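Local coordinates for protein cGAS/DncV-like nucleotidyltransferase in E. coli homolog (Rhodothermus marinus SG0.5JP17-172, PDB 6E0K) that makes the second messenger 3',3'-cyclic UMP-AMP from UTP and ATP, with magnesium as cofactor, in a bacterial CBASS antiphage defence system, at residues A176-Q181 with V222-F227; L215-Y220 with F250-G255; N183-P188 with G229-T234; E9-Q14 with K194-Y199. All coordinates share one frame; numbering follows the deposited sequence.

Contact 1: residues A176-Q181 with V222-F227; sequences AAKNQQ and VPDSKF
The ring of Phe227 meets Lys178 obliquely: CE1 of the phenylalanine lies 3.8 Å from CE of the lysine. At the ring's edge, in its plane, sit two carbonyl oxygens of its own loop, Val222 O and Asp224 O. Tyr220 and Tyr186 add cation-pi contacts to the lysine, and Tyr186 also meets Phe227 edge-to-face. Lys178 reaches this place because its chain leaves helix 168-181 with CG opposite the backbone N (chi1 -172°) and runs straight until a bend at the last torsion (chi4 74°) turns the ammonium into the loop. There NZ donates to Val222 O at 2.7 Å, almost in line with the carbonyl (C=O...N angle 167°). It also forms a salt bridge to Asp224, NZ to OD1 at 2.7 Å, again nearly along the C-O axis. The other carboxylate oxygen, Asp224 OD2, lies beside CB of Gln181 at 3.7 Å. Two short bonds, and a further one to a residue beside the segments, hold the buried ammonium, and the carboxylate probably favours its charged state. Asp224 begins the 3-10 segment 224-226. The whole is a buried lysine packed among aromatic rings, its ammonium bound by a loop carbonyl and a carboxylate, pinning the loop between helices 212-220 and 231-244 onto the C-terminal part of helix 168-181, within the helical part of this cGAS/DncV-like nucleotidyltransferase.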
# COMPACT_ATOMS: atom_id res chain seq x y z
N ALA A 176 -3.94 0.79 -11.08
CA ALA A 176 -4.81 0.17 -12.07
C ALA A 176 -4.64 0.82 -13.44
O ALA A 176 -4.58 0.14 -14.46
CB ALA A 176 -6.27 0.25 -11.60
N ALA A 177 -4.51 2.15 -13.46
CA ALA A 177 -4.32 2.85 -14.73
C ALA A 177 -3.01 2.44 -15.39
O ALA A 177 -2.97 2.21 -16.60
CB ALA A 177 -4.35 4.36 -14.52
N LYS A 178 -1.93 2.35 -14.62
CA LYS A 178 -0.67 1.91 -15.18
C LYS A 178 -0.77 0.48 -15.67
O LYS A 178 -0.20 0.13 -16.72
CB LYS A 178 0.45 2.05 -14.14
CG LYS A 178 1.83 1.80 -14.71
CD LYS A 178 2.90 2.03 -13.64
CE LYS A 178 4.30 1.93 -14.23
NZ LYS A 178 4.62 3.15 -15.06
N ASN A 179 -1.52 -0.37 -14.96
CA ASN A 179 -1.66 -1.75 -15.42
C ASN A 179 -2.41 -1.79 -16.75
O ASN A 179 -2.04 -2.57 -17.64
CB ASN A 179 -2.39 -2.61 -14.38
CG ASN A 179 -2.09 -4.09 -14.55
OD1 ASN A 179 -0.93 -4.48 -14.67
ND2 ASN A 179 -3.14 -4.92 -14.59
N GLN A 180 -3.45 -0.97 -16.91
CA GLN A 180 -4.16 -0.93 -18.19
C GLN A 180 -3.24 -0.50 -19.31
O GLN A 180 -3.25 -1.09 -20.40
CB GLN A 180 -5.36 0.01 -18.09
CG GLN A 180 -6.40 -0.42 -17.07
CD GLN A 180 -6.96 -1.79 -17.37
OE1 GLN A 180 -6.56 -2.79 -16.77
NE2 GLN A 180 -7.90 -1.84 -18.29
N GLN A 181 -2.40 0.50 -19.05
CA GLN A 181 -1.57 1.09 -20.10
C GLN A 181 -0.32 0.28 -20.42
O GLN A 181 0.31 0.52 -21.46
CB GLN A 181 -1.19 2.51 -19.67
CG GLN A 181 -2.40 3.42 -19.69
CD GLN A 181 -2.46 4.18 -20.97
OE1 GLN A 181 -1.86 5.24 -21.09
NE2 GLN A 181 -3.13 3.61 -21.98
N VAL A 222 8.69 3.83 -13.21
CA VAL A 222 9.39 3.33 -14.39
C VAL A 222 8.49 3.55 -15.61
O VAL A 222 7.29 3.27 -15.54
CB VAL A 222 9.72 1.85 -14.22
CG1 VAL A 222 10.40 1.29 -15.46
CG2 VAL A 222 10.59 1.64 -12.99
N PRO A 223 9.03 4.03 -16.74
CA PRO A 223 8.20 4.26 -17.93
C PRO A 223 7.46 2.99 -18.35
O PRO A 223 7.96 1.88 -18.21
CB PRO A 223 9.20 4.69 -19.00
CG PRO A 223 10.34 5.29 -18.22
CD PRO A 223 10.43 4.45 -16.97
N ASP A 224 6.24 3.19 -18.87
CA ASP A 224 5.40 2.05 -19.26
C ASP A 224 6.08 1.17 -20.31
O ASP A 224 5.83 -0.04 -20.35
CB ASP A 224 4.05 2.55 -19.80
CG ASP A 224 3.18 3.15 -18.73
OD1 ASP A 224 3.49 2.97 -17.53
OD2 ASP A 224 2.17 3.82 -19.08
N SER A 225 6.95 1.76 -21.14
CA SER A 225 7.63 1.03 -22.21
C SER A 225 8.52 -0.09 -21.69
O SER A 225 8.88 -0.99 -22.46
CB SER A 225 8.47 2.00 -23.04
OG SER A 225 9.29 2.80 -22.19
N LYS A 226 8.91 -0.05 -20.41
CA LYS A 226 9.78 -1.09 -19.86
C LYS A 226 9.03 -2.36 -19.50
O LYS A 226 9.67 -3.40 -19.27
CB LYS A 226 10.52 -0.55 -18.63
CG LYS A 226 11.24 0.79 -18.89
CD LYS A 226 12.20 0.69 -20.05
CE LYS A 226 12.88 2.02 -20.31
NZ LYS A 226 13.80 1.91 -21.47
N PHE A 227 7.70 -2.33 -19.47
CA PHE A 227 6.91 -3.47 -19.02
C PHE A 227 6.30 -4.15 -20.24
O PHE A 227 5.46 -3.56 -20.92
CB PHE A 227 5.79 -3.01 -18.08
CG PHE A 227 6.28 -2.32 -16.84
CD1 PHE A 227 6.53 -0.96 -16.83
CD2 PHE A 227 6.45 -3.03 -15.66
CE1 PHE A 227 6.98 -0.33 -15.68
CE2 PHE A 227 6.90 -2.41 -14.51
CZ PHE A 227 7.16 -1.05 -14.51

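Contact 2: residues L215-Y220 with F250-G255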
# COMPACT_ATOMS: atom_id res chain seq x y z
N LEU A 215 8.52 -0.83 -2.85
CA LEU A 215 8.86 -1.46 -4.12
C LEU A 215 7.81 -1.14 -5.18
O LEU A 215 8.16 -0.85 -6.33
CB LEU A 215 9.01 -2.97 -3.94
CG LEU A 215 9.32 -3.77 -5.20
CD1 LEU A 215 10.60 -3.26 -5.85
CD2 LEU A 215 9.42 -5.25 -4.84
N GLU A 216 6.52 -1.17 -4.81
CA GLU A 216 5.47 -0.77 -5.74
C GLU A 216 5.66 0.67 -6.20
O GLU A 216 5.58 0.97 -7.40
CB GLU A 216 4.08 -0.93 -5.10
CG GLU A 216 3.68 -2.37 -4.92
CD GLU A 216 2.20 -2.58 -4.59
OE1 GLU A 216 1.34 -1.66 -4.77
OE2 GLU A 216 1.89 -3.69 -4.12
N CYS A 217 5.94 1.57 -5.25
CA CYS A 217 6.15 2.97 -5.61
C CYS A 217 7.37 3.13 -6.52
O CYS A 217 7.34 3.93 -7.46
CB CYS A 217 6.32 3.82 -4.35
SG CYS A 217 4.80 3.99 -3.36
N LEU A 218 8.45 2.38 -6.25
CA LEU A 218 9.63 2.47 -7.09
C LEU A 218 9.30 2.08 -8.52
O LEU A 218 9.64 2.79 -9.47
CB LEU A 218 10.74 1.57 -6.52
CG LEU A 218 12.07 1.62 -7.27
CD1 LEU A 218 12.81 2.92 -6.93
CD2 LEU A 218 12.93 0.40 -6.92
N LEU A 219 8.59 0.96 -8.68
CA LEU A 219 8.25 0.48 -10.02
C LEU A 219 7.23 1.38 -10.71
O LEU A 219 7.22 1.47 -11.95
CB LEU A 219 7.73 -0.95 -9.92
CG LEU A 219 8.81 -1.93 -9.45
CD1 LEU A 219 8.21 -3.29 -9.09
CD2 LEU A 219 9.93 -2.10 -10.48
N TYR A 220 6.37 2.04 -9.93
CA TYR A 220 5.40 2.95 -10.53
C TYR A 220 6.08 4.05 -11.33
O TYR A 220 5.52 4.54 -12.32
CB TYR A 220 4.51 3.56 -9.44
CG TYR A 220 3.46 4.47 -10.01
CD1 TYR A 220 2.32 3.95 -10.59
CD2 TYR A 220 3.63 5.84 -9.98
CE1 TYR A 220 1.36 4.78 -11.12
CE2 TYR A 220 2.67 6.68 -10.52
CZ TYR A 220 1.54 6.14 -11.08
OH TYR A 220 0.58 6.97 -11.62
N PHE A 250 11.28 10.92 -7.41
CA PHE A 250 10.24 9.90 -7.54
C PHE A 250 9.09 10.20 -6.59
O PHE A 250 9.29 10.62 -5.45
CB PHE A 250 10.78 8.49 -7.23
CG PHE A 250 11.48 7.84 -8.39
CD1 PHE A 250 11.94 8.58 -9.47
CD2 PHE A 250 11.67 6.46 -8.40
CE1 PHE A 250 12.61 7.96 -10.52
CE2 PHE A 250 12.32 5.84 -9.44
CZ PHE A 250 12.79 6.58 -10.51
N ARG A 251 7.88 9.97 -7.08
CA ARG A 251 6.67 10.18 -6.31
C ARG A 251 6.06 8.82 -6.01
O ARG A 251 6.23 7.87 -6.76
CB ARG A 251 5.67 11.05 -7.09
CG ARG A 251 6.24 12.39 -7.48
CD ARG A 251 6.18 13.33 -6.31
NE ARG A 251 4.82 13.82 -6.12
CZ ARG A 251 4.42 14.54 -5.07
NH1 ARG A 251 5.28 14.86 -4.11
NH2 ARG A 251 3.16 14.95 -5.00
N CYS A 252 5.36 8.74 -4.88
CA CYS A 252 4.63 7.53 -4.58
C CYS A 252 3.52 7.30 -5.60
O CYS A 252 3.10 8.21 -6.32
CB CYS A 252 4.04 7.60 -3.17
SG CYS A 252 5.34 7.46 -1.91
N GLN A 253 3.05 6.05 -5.66
CA GLN A 253 2.00 5.69 -6.60
C GLN A 253 0.73 6.51 -6.37
O GLN A 253 -0.03 6.73 -7.32
CB GLN A 253 1.72 4.19 -6.49
CG GLN A 253 0.68 3.65 -7.47
CD GLN A 253 0.76 2.14 -7.58
OE1 GLN A 253 1.78 1.61 -8.01
NE2 GLN A 253 -0.30 1.45 -7.21
N ASN A 254 0.49 6.97 -5.14
CA ASN A 254 -0.70 7.80 -4.90
C ASN A 254 -0.60 9.18 -5.52
O ASN A 254 -1.61 9.91 -5.51
CB ASN A 254 -1.00 7.92 -3.39
CG ASN A 254 0.11 8.60 -2.58
OD1 ASN A 254 0.84 9.45 -3.08
ND2 ASN A 254 0.22 8.23 -1.32
N GLY A 255 0.55 9.57 -6.06
CA GLY A 255 0.73 10.87 -6.68
C GLY A 255 0.85 12.03 -5.72
O GLY A 255 0.94 13.19 -6.17
O HOH W 1 0.12 -1.41 -7.27
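Gln253 lays its CG over one face of the Tyr220 ring. This CH-pi contact puts CG 4.0 Å from the ring centroid, offset toward the CD1 rim, and the two side chains cross at about a right angle. Gln253 OE1 comes to 3.5 Å from Tyr220 CD1. One helical turn back, Cys217 SG accepts a nearly straight N-H...S hydrogen bond from Gln253 N, at 3.5 Å and 167°, while the same sulfur packs against CB of Cys252 at 3.7 Å. Farther along, Leu218 CD1 sits at the edge of the Phe250 ring, 3.9 Å from CE2.

Behind these lies a shell that fixes the glutamine amide: OE1 is hydrogen-bonded to Tyr186 OH, and NE2 to His171 O and to a water, 2.9 Å from NE2, that donates to Glu216 OE1. Both carboxylate oxygens of Glu216 have partners, Thr53 on OE2 and, beside the water, His171 on OE1. A type I beta turn from Cys252 to Gly255 presents the Gln253 N-H to the sulfur. Arg251 braces that turn, donating from NH2 to Gly255 O from above the carbonyl plane, and pairs through NH1 with Asp258. The loop after helix 231-244 is thereby fastened along helix 212-220 in a buried helix-loop contact, where Glu216 lies close to the ATP-binding residues Lys194 and Ser48.

Contact 3: residues N183-P188 with G229-T234; sequences NEWYKP and GTFKDT
With chi1 at -82°, Trp185 places its CG beside its own backbone N, and chi2 of 84° swings the indole out toward the start of helix 231-244. Phe231, also with CG opposite its carbonyl carbon, turns its ring to receive it. The result is an edge-to-face pair in which Trp185 CZ3 stands over the centre of the phenylalanine face, 3.6 Å from Phe231 CE1. The centroids of the tryptophan six-membered ring and the Phe231 ring are 4.7 Å apart, with the planes inclined at 52°. Pro188 closes on the same phenylalanine in the plane of its ring, CB lying 3.9 Å from CE1.

The rest of the indole rides on the backbone before the helix. Gly229 N lies over one indole face near its rim, Trp185 CZ2 is 3.7 Å from Gly229 O, and Trp185 CH2 is 3.7 Å from Thr230 CA. Thr230 is the N-cap residue: its OG1 accepts from Asp233 N at 3.0 Å, a nearly straight hydrogen bond that caps helix 231-244. Glu5 adds bonds to the N-H groups of Phe231 and Lys232, so this first turn is well supplied with acceptors, and Leu8 and Glu9 of helix 5-11 touch Phe231. What forms is an edge-to-face Trp-Phe pair at an N-capped helix start near the surface, joining the start of helix 186-202 to that of helix 231-244.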
# COMPACT_ATOMS: atom_id res chain seq x y z
N ASN A 183 -0.59 -3.01 -20.92
CA ASN A 183 -1.20 -4.27 -21.37
C ASN A 183 -1.13 -5.34 -20.29
O ASN A 183 -0.86 -6.51 -20.56
CB ASN A 183 -0.57 -4.75 -22.67
CG ASN A 183 -0.84 -3.79 -23.82
OD1 ASN A 183 0.01 -2.97 -24.17
ND2 ASN A 183 -2.04 -3.86 -24.38
N GLU A 184 -1.37 -4.91 -19.05
CA GLU A 184 -1.54 -5.76 -17.88
C GLU A 184 -0.24 -6.40 -17.42
O GLU A 184 -0.25 -7.41 -16.70
CB GLU A 184 -2.64 -6.81 -18.12
CG GLU A 184 -3.97 -6.12 -18.45
CD GLU A 184 -5.10 -7.08 -18.75
OE1 GLU A 184 -5.08 -7.70 -19.83
OE2 GLU A 184 -6.01 -7.21 -17.91
N TRP A 185 0.90 -5.81 -17.77
CA TRP A 185 2.19 -6.30 -17.32
C TRP A 185 2.66 -5.69 -16.01
O TRP A 185 3.54 -6.26 -15.36
CB TRP A 185 3.27 -6.03 -18.38
CG TRP A 185 3.28 -7.06 -19.48
CD1 TRP A 185 2.50 -7.08 -20.60
CD2 TRP A 185 4.11 -8.22 -19.55
NE1 TRP A 185 2.80 -8.18 -21.37
CE2 TRP A 185 3.79 -8.89 -20.75
CE3 TRP A 185 5.10 -8.76 -18.72
CZ2 TRP A 185 4.41 -10.08 -21.13
CZ3 TRP A 185 5.72 -9.93 -19.10
CH2 TRP A 185 5.38 -10.58 -20.30
N TYR A 186 2.11 -4.54 -15.61
CA TYR A 186 2.63 -3.85 -14.44
C TYR A 186 2.48 -4.68 -13.17
O TYR A 186 3.45 -4.87 -12.42
CB TYR A 186 1.94 -2.48 -14.29
CG TYR A 186 2.35 -1.70 -13.06
CD1 TYR A 186 3.70 -1.42 -12.81
CD2 TYR A 186 1.40 -1.20 -12.17
CE1 TYR A 186 4.07 -0.70 -11.70
CE2 TYR A 186 1.77 -0.48 -11.05
CZ TYR A 186 3.12 -0.23 -10.83
OH TYR A 186 3.48 0.48 -9.70
N LYS A 187 1.29 -5.21 -12.90
CA LYS A 187 1.12 -5.93 -11.64
C LYS A 187 1.88 -7.25 -11.63
O LYS A 187 2.52 -7.57 -10.62
CB LYS A 187 -0.37 -6.15 -11.34
CG LYS A 187 -1.14 -4.84 -11.21
CD LYS A 187 -0.54 -3.93 -10.17
CE LYS A 187 -1.39 -2.67 -10.01
NZ LYS A 187 -2.80 -3.00 -9.61
N PRO A 188 1.87 -8.06 -12.70
CA PRO A 188 2.74 -9.25 -12.70
C PRO A 188 4.20 -8.91 -12.49
O PRO A 188 4.93 -9.69 -11.87
CB PRO A 188 2.50 -9.88 -14.08
CG PRO A 188 1.11 -9.41 -14.47
CD PRO A 188 1.00 -8.02 -13.90
N GLY A 229 6.48 -7.73 -23.31
CA GLY A 229 7.27 -8.64 -24.11
C GLY A 229 7.48 -10.00 -23.47
O GLY A 229 6.78 -10.97 -23.78
N THR A 230 8.47 -10.07 -22.59
CA THR A 230 8.72 -11.26 -21.79
C THR A 230 9.11 -10.80 -20.39
O THR A 230 9.45 -9.63 -20.18
CB THR A 230 9.84 -12.13 -22.35
OG1 THR A 230 11.09 -11.42 -22.31
CG2 THR A 230 9.56 -12.55 -23.79
N PHE A 231 9.09 -11.73 -19.44
CA PHE A 231 9.54 -11.35 -18.11
C PHE A 231 11.04 -11.10 -18.08
O PHE A 231 11.49 -10.24 -17.32
CB PHE A 231 9.11 -12.39 -17.08
CG PHE A 231 7.65 -12.31 -16.76
CD1 PHE A 231 7.17 -11.28 -15.97
CD2 PHE A 231 6.76 -13.23 -17.27
CE1 PHE A 231 5.82 -11.16 -15.67
CE2 PHE A 231 5.40 -13.12 -16.99
CZ PHE A 231 4.93 -12.10 -16.19
N LYS A 232 11.82 -11.80 -18.91
CA LYS A 232 13.26 -11.55 -18.96
C LYS A 232 13.54 -10.14 -19.47
O LYS A 232 14.36 -9.41 -18.90
CB LYS A 232 13.96 -12.59 -19.84
CG LYS A 232 14.08 -13.95 -19.19
CD LYS A 232 14.71 -14.97 -20.12
CE LYS A 232 16.22 -15.00 -19.98
NZ LYS A 232 16.73 -16.20 -20.70
N ASP A 233 12.87 -9.74 -20.55
CA ASP A 233 13.08 -8.40 -21.08
C ASP A 233 12.58 -7.35 -20.10
O ASP A 233 13.19 -6.28 -19.98
CB ASP A 233 12.38 -8.25 -22.43
CG ASP A 233 13.00 -9.12 -23.51
OD1 ASP A 233 14.23 -9.31 -23.47
OD2 ASP A 233 12.26 -9.63 -24.37
N THR A 234 11.48 -7.63 -19.41
CA THR A 234 10.97 -6.67 -18.43
C THR A 234 11.91 -6.56 -17.24
O THR A 234 12.23 -5.45 -16.81
CB THR A 234 9.57 -7.08 -17.97
OG1 THR A 234 8.67 -7.03 -19.09
CG2 THR A 234 9.07 -6.13 -16.89

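Contact 4: residues E9-Q14 with K194-Y199; sequences ERWSHQ and KNARTY
Trp11 lays its indole over the backbone of Ala196, with CA of the alanine 4.0 Å from the centroid of the six-membered ring and only 11° off its normal, a CH-pi contact. The C-terminal part of helix 5-11 packs here against helix 186-202, a helix-on-helix contact in the helical part of the nucleotidyltransferase. The methyl of Ala196 meets the same ring system, CB to CZ3 of Trp11 at 3.8 Å, and Asn195 O lies over that face near its rim. At the far end of the indole, CZ2 comes over one face of the Tyr199 ring, 3.7 Å from its CG, the two ring planes being inclined at 50°. Tyr199 reaches it by holding CG opposite its own backbone N. Leu282 of helix 269-285 touches Trp11, Ala196 and Tyr199, adding a third helix to the cluster.

The helix 5-11 end is kept in shape by its own side chains: Ser12 OG donates to Glu9 O at 2.6 Å, in the carbonyl plane, and His13 NE2 donates to the Glu9 carboxylate. Ser12 O takes a further bond from Arg191. Across the contact, Lys194, an ATP-binding residue, points its chain away, with NZ bonded to Thr53 O. A water bridges the two segments, donating to His13 O and accepting from the Asn195 amide. That amide's ND2 also gives a nearly straight bond to Trp11 O, 2.7 Å long at 172°, with the oxygen almost in the amide plane.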
# COMPACT_ATOMS: atom_id res chain seq x y z
N GLU A 9 8.45 -16.19 -14.65
CA GLU A 9 7.00 -16.30 -14.79
C GLU A 9 6.36 -16.90 -13.54
O GLU A 9 5.31 -16.43 -13.09
CB GLU A 9 6.64 -17.13 -16.03
CG GLU A 9 5.18 -16.98 -16.49
CD GLU A 9 4.20 -17.81 -15.68
OE1 GLU A 9 4.61 -18.86 -15.12
OE2 GLU A 9 3.02 -17.42 -15.60
N ARG A 10 6.99 -17.92 -12.95
CA ARG A 10 6.48 -18.45 -11.68
C ARG A 10 6.47 -17.38 -10.60
O ARG A 10 5.50 -17.26 -9.83
CB ARG A 10 7.33 -19.65 -11.23
CG ARG A 10 7.00 -20.95 -11.94
CD ARG A 10 7.58 -22.15 -11.19
NE ARG A 10 9.04 -22.09 -11.12
CZ ARG A 10 9.84 -22.46 -12.11
NH1 ARG A 10 9.32 -22.90 -13.25
NH2 ARG A 10 11.16 -22.39 -11.97
N TRP A 11 7.54 -16.58 -10.52
CA TRP A 11 7.59 -15.51 -9.55
C TRP A 11 6.53 -14.45 -9.79
O TRP A 11 6.15 -13.74 -8.85
CB TRP A 11 8.98 -14.87 -9.57
CG TRP A 11 10.06 -15.65 -8.87
CD1 TRP A 11 9.90 -16.65 -7.96
CD2 TRP A 11 11.46 -15.44 -9.00
NE1 TRP A 11 11.13 -17.10 -7.53
CE2 TRP A 11 12.11 -16.37 -8.15
CE3 TRP A 11 12.25 -14.56 -9.76
CZ2 TRP A 11 13.50 -16.46 -8.06
CZ3 TRP A 11 13.63 -14.64 -9.66
CH2 TRP A 11 14.24 -15.59 -8.82
N SER A 12 6.01 -14.33 -11.02
CA SER A 12 4.97 -13.36 -11.30
C SER A 12 3.58 -13.80 -10.83
O SER A 12 2.65 -12.99 -10.91
CB SER A 12 4.90 -13.04 -12.80
OG SER A 12 4.19 -14.07 -13.50
N HIS A 13 3.41 -15.03 -10.36
CA HIS A 13 2.08 -15.50 -10.00
C HIS A 13 1.51 -14.74 -8.81
O HIS A 13 2.22 -14.37 -7.87
CB HIS A 13 2.09 -16.98 -9.68
CG HIS A 13 2.39 -17.85 -10.86
ND1 HIS A 13 2.63 -19.20 -10.74
CD2 HIS A 13 2.48 -17.56 -12.18
CE1 HIS A 13 2.87 -19.70 -11.94
NE2 HIS A 13 2.78 -18.73 -12.83
N GLN A 14 0.19 -14.55 -8.84
CA GLN A 14 -0.52 -13.95 -7.73
C GLN A 14 -1.00 -15.02 -6.76
O GLN A 14 -1.44 -16.10 -7.17
CB GLN A 14 -1.71 -13.15 -8.25
CG GLN A 14 -2.35 -12.21 -7.21
CD GLN A 14 -3.59 -11.53 -7.72
OE1 GLN A 14 -3.95 -11.62 -8.91
NE2 GLN A 14 -4.27 -10.82 -6.83
N LYS A 194 8.76 -8.80 -6.24
CA LYS A 194 8.52 -9.20 -4.85
C LYS A 194 8.99 -10.62 -4.59
O LYS A 194 9.61 -10.90 -3.55
CB LYS A 194 7.03 -9.07 -4.51
CG LYS A 194 6.58 -7.67 -4.23
CD LYS A 194 5.09 -7.71 -3.92
CE LYS A 194 4.54 -6.41 -3.45
NZ LYS A 194 3.22 -6.74 -2.80
N ASN A 195 8.65 -11.55 -5.47
CA ASN A 195 9.10 -12.93 -5.27
C ASN A 195 10.61 -13.08 -5.45
O ASN A 195 11.23 -13.90 -4.76
CB ASN A 195 8.34 -13.86 -6.22
CG ASN A 195 7.12 -14.50 -5.56
OD1 ASN A 195 7.16 -14.94 -4.40
ND2 ASN A 195 6.02 -14.53 -6.30
N ALA A 196 11.21 -12.31 -6.36
CA ALA A 196 12.67 -12.33 -6.48
C ALA A 196 13.31 -11.87 -5.17
O ALA A 196 14.24 -12.50 -4.66
CB ALA A 196 13.11 -11.46 -7.65
N ARG A 197 12.81 -10.76 -4.62
CA ARG A 197 13.26 -10.26 -3.32
C ARG A 197 13.12 -11.32 -2.23
O ARG A 197 14.07 -11.59 -1.48
CB ARG A 197 12.45 -9.01 -2.97
CG ARG A 197 12.60 -8.49 -1.54
CD ARG A 197 11.32 -7.78 -1.12
NE ARG A 197 10.22 -8.73 -1.10
CZ ARG A 197 8.94 -8.44 -0.91
NH1 ARG A 197 8.50 -7.20 -0.70
NH2 ARG A 197 8.07 -9.44 -0.91
N THR A 198 11.94 -11.93 -2.12
CA THR A 198 11.68 -12.89 -1.06
C THR A 198 12.52 -14.15 -1.23
O THR A 198 12.99 -14.73 -0.24
CB THR A 198 10.18 -13.20 -1.02
OG1 THR A 198 9.50 -12.00 -0.63
CG2 THR A 198 9.86 -14.32 -0.04
N TYR A 199 12.75 -14.58 -2.47
CA TYR A 199 13.68 -15.68 -2.72
C TYR A 199 15.06 -15.38 -2.14
O TYR A 199 15.67 -16.25 -1.50
CB TYR A 199 13.76 -15.93 -4.23
CG TYR A 199 14.87 -16.84 -4.69
CD1 TYR A 199 16.09 -16.33 -5.11
CD2 TYR A 199 14.69 -18.21 -4.74
CE1 TYR A 199 17.10 -17.15 -5.53
CE2 TYR A 199 15.70 -19.04 -5.17
CZ TYR A 199 16.90 -18.50 -5.56
OH TYR A 199 17.92 -19.31 -5.99
O HOH W 2 3.37 -15.80 -5.84

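From the N terminus, contact 4 comes first and spans farthest: the end of helix 5-11 meets helix 186-202 across 179 residues, a loop holding all the strands. Before it closes, helix 168-181 opens contact 1 and residues 183-188 open contact 3. These cross each other and contact 4, closing in the loop 222-227 and at the start of helix 231-244. Contact 2 opens later, from helix 212-220, and closes beyond helix 231-244, so it crosses contacts 1 and 3. Tyr186 joins contacts 1, 2 and 3, and Phe231 touches Ser12 of contact 4. Contacts 1 to 3 tie the helices from 168 to 244 and the loop after them together; contact 4 attaches the N-terminal helix.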